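Local coordinates for ABC transporter (Caldanaerobius, PDB 4G68), which probably serves as the extracellular solute-binding protein of an ABC transporter, capturing xylan-derived sugars for uptake by a thermophilic bacterium, at residues G277-P289 and M349-K361. Sequence-based numbering, arbitrary orientation.
Sequences GGNFDAAAFVSDP and MDYLIATGLPAWK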
ATOM      1  N   GLY C 277      -8.603   1.126  -1.119  1.00 16.06           N
ATOM      2  CA  GLY C 277      -7.227   0.921  -1.426  1.00 20.40           C
ATOM      3  C   GLY C 277      -6.400   1.058  -0.213  1.00 17.21           C
ATOM      4  O   GLY C 277      -6.840   0.711   0.904  1.00 19.76           O
ATOM      5  N   GLY C 278      -5.187   1.507  -0.455  1.00 19.22           N
ATOM      6  CA  GLY C 278      -4.249   1.742   0.626  1.00 16.92           C
ATOM      7  C   GLY C 278      -4.574   3.001   1.421  1.00 17.75           C
ATOM      8  O   GLY C 278      -5.136   4.006   0.900  1.00 19.78           O
ATOM      9  N   ASN C 279      -4.206   2.957   2.699  1.00 15.96           N
ATOM     10  CA  ASN C 279      -4.296   4.142   3.511  1.00 17.91           C
ATOM     11  C   ASN C 279      -3.488   5.348   2.899  1.00 17.36           C
ATOM     12  O   ASN C 279      -3.772   6.507   3.220  1.00 18.48           O
ATOM     13  CB  ASN C 279      -3.701   3.783   4.870  1.00 18.37           C
ATOM     14  CG  ASN C 279      -2.271   3.329   4.727  1.00 18.54           C
ATOM     15  OD1 ASN C 279      -1.989   2.262   4.139  1.00 16.53           O
ATOM     16  ND2 ASN C 279      -1.355   4.194   5.125  1.00 22.45           N
ATOM     17  N   PHE C 280      -2.440   5.061   2.086  1.00 16.64           N
ATOM     18  CA  PHE C 280      -1.485   6.103   1.572  1.00 17.34           C
ATOM     19  C   PHE C 280      -2.195   7.033   0.603  1.00 16.40           C
ATOM     20  O   PHE C 280      -1.770   8.218   0.389  1.00 17.19           O
ATOM     21  CB  PHE C 280      -0.304   5.460   0.809  1.00 15.36           C
ATOM     22  CG  PHE C 280      -0.708   4.207   0.027  1.00 14.23           C
ATOM     23  CD1 PHE C 280      -1.286   4.328  -1.266  1.00 15.40           C
ATOM     24  CD2 PHE C 280      -0.448   2.938   0.557  1.00 12.76           C
ATOM     25  CE1 PHE C 280      -1.619   3.170  -1.975  1.00 14.82           C
ATOM     26  CE2 PHE C 280      -0.810   1.791  -0.113  1.00 14.45           C
ATOM     27  CZ  PHE C 280      -1.379   1.912  -1.397  1.00 14.96           C
ATOM     28  N   ASP C 281      -3.299   6.501   0.046  1.00 19.07           N
ATOM     29  CA  ASP C 281      -4.167   7.299  -0.825  1.00 18.32           C
ATOM     30  C   ASP C 281      -4.955   8.353  -0.098  1.00 17.84           C
ATOM     31  O   ASP C 281      -5.453   9.292  -0.714  1.00 22.45           O
ATOM     32  CB  ASP C 281      -5.053   6.405  -1.715  1.00 19.10           C
ATOM     33  CG  ASP C 281      -4.238   5.712  -2.820  1.00 19.63           C
ATOM     34  OD1 ASP C 281      -3.074   6.155  -3.102  1.00 16.15           O
ATOM     35  OD2 ASP C 281      -4.801   4.739  -3.389  1.00 19.79           O
ATOM     36  N   ALA C 282      -5.045   8.254   1.220  1.00 18.84           N
ATOM     37  CA  ALA C 282      -5.749   9.303   2.022  1.00 18.74           C
ATOM     38  C   ALA C 282      -5.353  10.683   1.705  1.00 21.84           C
ATOM     39  O   ALA C 282      -6.232  11.534   1.572  1.00 23.20           O
ATOM     40  CB  ALA C 282      -5.576   9.073   3.500  1.00 18.34           C
ATOM     41  N   ALA C 283      -4.039  10.921   1.558  1.00 22.20           N
ATOM     42  CA  ALA C 283      -3.510  12.289   1.359  1.00 23.70           C
ATOM     43  C   ALA C 283      -4.078  12.945   0.108  1.00 24.04           C
ATOM     44  O   ALA C 283      -4.269  14.135   0.126  1.00 21.87           O
ATOM     45  CB  ALA C 283      -1.973  12.303   1.308  1.00 21.28           C
ATOM     46  N   ALA C 284      -4.379  12.154  -0.938  1.00 24.49           N
ATOM     47  CA  ALA C 284      -5.011  12.712  -2.187  1.00 24.68           C
ATOM     48  C   ALA C 284      -6.390  13.295  -1.915  1.00 22.10           C
ATOM     49  O   ALA C 284      -6.905  14.080  -2.725  1.00 25.24           O
ATOM     50  CB  ALA C 284      -5.102  11.653  -3.285  1.00 23.76           C
ATOM     51  N   PHE C 285      -7.007  12.890  -0.804  1.00 22.17           N
ATOM     52  CA  PHE C 285      -8.403  13.317  -0.521  1.00 21.75           C
ATOM     53  C   PHE C 285      -8.433  14.474   0.487  1.00 25.25           C
ATOM     54  O   PHE C 285      -9.320  15.352   0.431  1.00 26.85           O
ATOM     55  CB  PHE C 285      -9.337  12.141  -0.069  1.00 21.85           C
ATOM     56  CG  PHE C 285      -9.138  10.854  -0.853  1.00 19.26           C
ATOM     57  CD1 PHE C 285      -8.800  10.883  -2.194  1.00 17.59           C
ATOM     58  CD2 PHE C 285      -9.358   9.599  -0.243  1.00 20.67           C
ATOM     59  CE1 PHE C 285      -8.642   9.709  -2.907  1.00 22.81           C
ATOM     60  CE2 PHE C 285      -9.210   8.432  -0.945  1.00 22.25           C
ATOM     61  CZ  PHE C 285      -8.866   8.478  -2.295  1.00 21.55           C
ATOM     62  N   VAL C 286      -7.449  14.480   1.390  1.00 27.33           N
ATOM     63  CA  VAL C 286      -7.464  15.401   2.516  1.00 27.07           C
ATOM     64  C   VAL C 286      -6.226  16.307   2.593  1.00 29.77           C
ATOM     65  O   VAL C 286      -6.176  17.238   3.415  1.00 27.93           O
ATOM     66  CB  VAL C 286      -7.705  14.624   3.828  1.00 31.62           C
ATOM     67  CG1 VAL C 286      -9.006  13.829   3.717  1.00 29.83           C
ATOM     68  CG2 VAL C 286      -6.546  13.670   4.169  1.00 29.53           C
ATOM     69  N   SER C 287      -5.239  16.055   1.743  1.00 26.65           N
ATOM     70  CA  SER C 287      -4.067  16.919   1.760  1.00 30.52           C
ATOM     71  C   SER C 287      -3.801  17.636   0.448  1.00 29.86           C
ATOM     72  O   SER C 287      -3.250  18.707   0.462  1.00 28.20           O
ATOM     73  CB  SER C 287      -2.825  16.124   2.169  1.00 29.78           C
ATOM     74  OG  SER C 287      -2.991  15.600   3.472  1.00 31.39           O
ATOM     75  N   ASP C 288      -4.136  16.989  -0.664  1.00 27.43           N
ATOM     76  CA  ASP C 288      -3.954  17.568  -2.006  1.00 31.41           C
ATOM     77  C   ASP C 288      -4.780  18.846  -2.085  1.00 32.98           C
ATOM     78  O   ASP C 288      -5.986  18.813  -1.825  1.00 33.04           O
ATOM     79  CB  ASP C 288      -4.445  16.557  -3.046  1.00 30.99           C
ATOM     80  CG  ASP C 288      -4.102  16.945  -4.463  1.00 32.08           C
ATOM     81  OD1 ASP C 288      -4.019  18.158  -4.771  1.00 35.44           O
ATOM     82  OD2 ASP C 288      -3.921  16.021  -5.266  1.00 32.86           O
ATOM     83  N   PRO C 289      -4.143  19.979  -2.445  1.00 34.84           N
ATOM     84  CA  PRO C 289      -4.868  21.233  -2.459  1.00 34.25           C
ATOM     85  C   PRO C 289      -6.037  21.263  -3.441  1.00 32.37           C
ATOM     86  O   PRO C 289      -6.914  22.104  -3.270  1.00 33.66           O
ATOM     87  CB  PRO C 289      -3.787  22.256  -2.858  1.00 34.90           C
ATOM     88  CG  PRO C 289      -2.479  21.596  -2.571  1.00 34.46           C
ATOM     89  CD  PRO C 289      -2.750  20.160  -2.902  1.00 35.56           C
ATOM     90  N   MET C 349       6.140  12.895   8.609  1.00 22.17           N
ATOM     91  CA  MET C 349       5.487  13.552   7.481  1.00 23.58           C
ATOM     92  C   MET C 349       4.201  12.762   7.145  1.00 22.95           C
ATOM     93  O   MET C 349       3.139  13.347   7.060  1.00 25.42           O
ATOM     94  CB  MET C 349       6.421  13.562   6.251  1.00 23.11           C
ATOM     95  CG  MET C 349       5.781  14.150   4.990  1.00 25.42           C
ATOM     96  SD  MET C 349       6.646  13.808   3.448  1.00 18.99           S
ATOM     97  CE  MET C 349       6.112  12.130   3.067  1.00 24.82           C
ATOM     98  N   ASP C 350       4.331  11.437   6.980  1.00 21.89           N
ATOM     99  CA  ASP C 350       3.224  10.517   6.565  1.00 21.98           C
ATOM    100  C   ASP C 350       2.040  10.683   7.499  1.00 24.56           C
ATOM    101  O   ASP C 350       0.883  10.856   7.067  1.00 25.13           O
ATOM    102  CB  ASP C 350       3.686   9.040   6.683  1.00 22.91           C
ATOM    103  CG  ASP C 350       4.373   8.507   5.448  1.00 26.13           C
ATOM    104  OD1 ASP C 350       4.392   9.214   4.400  1.00 24.88           O
ATOM    105  OD2 ASP C 350       4.907   7.340   5.535  1.00 24.36           O
ATOM    106  N   TYR C 351       2.345  10.614   8.793  1.00 24.05           N
ATOM    107  CA  TYR C 351       1.364  10.819   9.867  1.00 26.72           C
ATOM    108  C   TYR C 351       0.615  12.169   9.765  1.00 27.90           C
ATOM    109  O   TYR C 351      -0.632  12.206   9.877  1.00 28.56           O
ATOM    110  CB  TYR C 351       2.068  10.700  11.217  1.00 30.41           C
ATOM    111  CG  TYR C 351       1.150  10.656  12.435  1.00 31.67           C
ATOM    112  CD1 TYR C 351      -0.032   9.905  12.414  1.00 35.38           C
ATOM    113  CD2 TYR C 351       1.483  11.335  13.599  1.00 35.95           C
ATOM    114  CE1 TYR C 351      -0.874   9.852  13.512  1.00 37.60           C
ATOM    115  CE2 TYR C 351       0.657  11.285  14.724  1.00 37.03           C
ATOM    116  CZ  TYR C 351      -0.513  10.541  14.673  1.00 38.80           C
ATOM    117  OH  TYR C 351      -1.329  10.488  15.776  1.00 40.39           O
ATOM    118  N   LEU C 352       1.360  13.246   9.504  1.00 24.38           N
ATOM    119  CA  LEU C 352       0.789  14.587   9.449  1.00 26.10           C
ATOM    120  C   LEU C 352      -0.072  14.831   8.213  1.00 27.91           C
ATOM    121  O   LEU C 352      -1.130  15.450   8.307  1.00 28.47           O
ATOM    122  CB  LEU C 352       1.904  15.630   9.511  1.00 29.62           C
ATOM    123  CG  LEU C 352       2.499  15.800  10.916  1.00 30.24           C
ATOM    124  CD1 LEU C 352       3.834  16.537  10.870  1.00 31.50           C
ATOM    125  CD2 LEU C 352       1.482  16.565  11.766  1.00 29.02           C
ATOM    126  N   ILE C 353       0.377  14.321   7.070  1.00 24.78           N
ATOM    127  CA  ILE C 353      -0.284  14.529   5.802  1.00 23.98           C
ATOM    128  C   ILE C 353      -1.092  13.330   5.245  1.00 24.33           C
ATOM    129  O   ILE C 353      -1.716  13.465   4.182  1.00 27.38           O
ATOM    130  CB  ILE C 353       0.675  15.151   4.762  1.00 25.69           C
ATOM    131  CG1 ILE C 353       1.605  14.088   4.161  1.00 26.68           C
ATOM    132  CG2 ILE C 353       1.482  16.301   5.400  1.00 23.39           C
ATOM    133  CD1 ILE C 353       2.512  14.634   3.061  1.00 27.32           C
ATOM    134  N   ALA C 354      -1.075  12.191   5.942  1.00 20.06           N
ATOM    135  CA  ALA C 354      -1.869  10.995   5.582  1.00 20.75           C
ATOM    136  C   ALA C 354      -1.433  10.272   4.278  1.00 20.26           C
ATOM    137  O   ALA C 354      -2.204   9.544   3.657  1.00 19.53           O
ATOM    138  CB  ALA C 354      -3.392  11.279   5.630  1.00 17.40           C
ATOM    139  N   THR C 355      -0.168  10.461   3.915  1.00 21.97           N
ATOM    140  CA  THR C 355       0.461   9.694   2.829  1.00 23.19           C
ATOM    141  C   THR C 355       0.899   8.311   3.299  1.00 23.59           C
ATOM    142  O   THR C 355       1.207   7.433   2.477  1.00 20.46           O
ATOM    143  CB  THR C 355       1.733  10.386   2.248  1.00 23.82           C
ATOM    144  OG1 THR C 355       2.638  10.760   3.313  1.00 22.92           O
ATOM    145  CG2 THR C 355       1.375  11.556   1.371  1.00 22.88           C
ATOM    146  N   GLY C 356       0.967   8.132   4.620  1.00 22.84           N
ATOM    147  CA  GLY C 356       1.202   6.805   5.183  1.00 23.84           C
ATOM    148  C   GLY C 356       0.767   6.650   6.633  1.00 23.21           C
ATOM    149  O   GLY C 356       0.223   7.593   7.221  1.00 19.10           O
ATOM    150  N   LEU C 357       0.947   5.445   7.168  1.00 22.19           N
ATOM    151  CA  LEU C 357       0.834   5.214   8.611  1.00 22.62           C
ATOM    152  C   LEU C 357       2.254   5.116   9.221  1.00 22.19           C
ATOM    153  O   LEU C 357       3.092   4.350   8.695  1.00 22.97           O
ATOM    154  CB  LEU C 357       0.049   3.945   8.866  1.00 21.36           C
ATOM    155  CG  LEU C 357      -1.436   4.082   8.527  1.00 24.99           C
ATOM    156  CD1 LEU C 357      -2.025   2.705   8.242  1.00 25.06           C
ATOM    157  CD2 LEU C 357      -2.200   4.856   9.630  1.00 26.63           C
ATOM    158  N   PRO C 358       2.538   5.890  10.308  1.00 22.53           N
ATOM    159  CA  PRO C 358       3.921   6.011  10.786  1.00 19.85           C
ATOM    160  C   PRO C 358       4.450   4.705  11.356  1.00 21.06           C
ATOM    161  O   PRO C 358       3.707   3.965  12.065  1.00 21.82           O
ATOM    162  CB  PRO C 358       3.816   7.072  11.908  1.00 21.67           C
ATOM    163  CG  PRO C 358       2.381   7.024  12.388  1.00 20.66           C
ATOM    164  CD  PRO C 358       1.613   6.766  11.090  1.00 22.53           C
ATOM    165  N   ALA C 359       5.708   4.385  11.053  1.00 21.01           N
ATOM    166  CA  ALA C 359       6.374   3.249  11.718  1.00 20.68           C
ATOM    167  C   ALA C 359       7.150   3.682  12.935  1.00 22.57           C
ATOM    168  O   ALA C 359       7.423   2.848  13.839  1.00 22.39           O
ATOM    169  CB  ALA C 359       7.306   2.466  10.787  1.00 20.81           C
ATOM    170  N   TRP C 360       7.528   4.959  12.960  1.00 21.03           N
ATOM    171  CA  TRP C 360       8.308   5.486  14.083  1.00 23.35           C
ATOM    172  C   TRP C 360       7.351   6.035  15.087  1.00 25.44           C
ATOM    173  O   TRP C 360       6.220   6.393  14.722  1.00 23.80           O
ATOM    174  CB  TRP C 360       9.205   6.613  13.634  1.00 24.87           C
ATOM    175  CG  TRP C 360      10.359   6.127  12.796  1.00 25.53           C
ATOM    176  CD1 TRP C 360      10.298   5.470  11.554  1.00 22.08           C
ATOM    177  CD2 TRP C 360      11.783   6.173  13.147  1.00 25.09           C
ATOM    178  NE1 TRP C 360      11.567   5.164  11.099  1.00 22.65           N
ATOM    179  CE2 TRP C 360      12.503   5.526  12.029  1.00 23.99           C
ATOM    180  CE3 TRP C 360      12.524   6.637  14.263  1.00 23.68           C
ATOM    181  CZ2 TRP C 360      13.894   5.422  12.015  1.00 23.95           C
ATOM    182  CZ3 TRP C 360      13.919   6.510  14.226  1.00 22.27           C
ATOM    183  CH2 TRP C 360      14.589   5.924  13.127  1.00 20.66           C
ATOM    184  N   LYS C 361       7.774   6.095  16.342  1.00 22.96           N
ATOM    185  CA  LYS C 361       6.895   6.627  17.408  1.00 26.54           C
ATOM    186  C   LYS C 361       6.728   8.095  17.077  1.00 29.02           C
ATOM    187  O   LYS C 361       7.539   8.654  16.344  1.00 30.12           O
ATOM    188  CB  LYS C 361       7.492   6.435  18.820  1.00 28.24           C
ATOM    189  CG  LYS C 361       7.731   4.979  19.182  1.00 26.53           C
ATOM    190  CD  LYS C 361       8.632   4.845  20.394  1.00 26.42           C
ATOM    191  CE  LYS C 361       8.454   3.453  20.990  1.00 27.97           C
ATOM    192  NZ  LYS C 361       9.194   3.242  22.271  1.00 26.73           N
TER
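S287 and A283, in and beside the short helix 283-286, pack against I353 and A354 at the C-terminal end of helix 332-353, a helix-end contact in a periplasmic-binding-protein fold. Both segments also border strand 144-160, which pairs with strands 274-278 and 357-358. The main polar link is S287 OG donating to I353 O at 2.6 Å; chi1 of -61° holds the hydroxyl beside its own backbone N, and it approaches tilted 31° from the carbonyl plane. A354 leaves the helix with positive phi, and its carbonyl O accepts a weak, bent bond from A283 N (3.1 Å, 121°). A354 CB lies 3.8 Å from A282 CB, with V286 CG2 a little farther off. Nearer the sheet, the N279 amide crosses L357, N279 ND2 lying 3.4 Å from L357 CG, while N279 OD1 accepts from A154 N of strand 144-160. Replacing N279 by alanine would probably leave A154 N without this acceptor and open a gap beside L357. T355 OG1 hydrogen-bonds back to D350 OD1 (2.6 Å), on the anti side and somewhat out of the carboxylate plane, whereas T355 CG2 presses tightly on A283 CB at 3.4 Å.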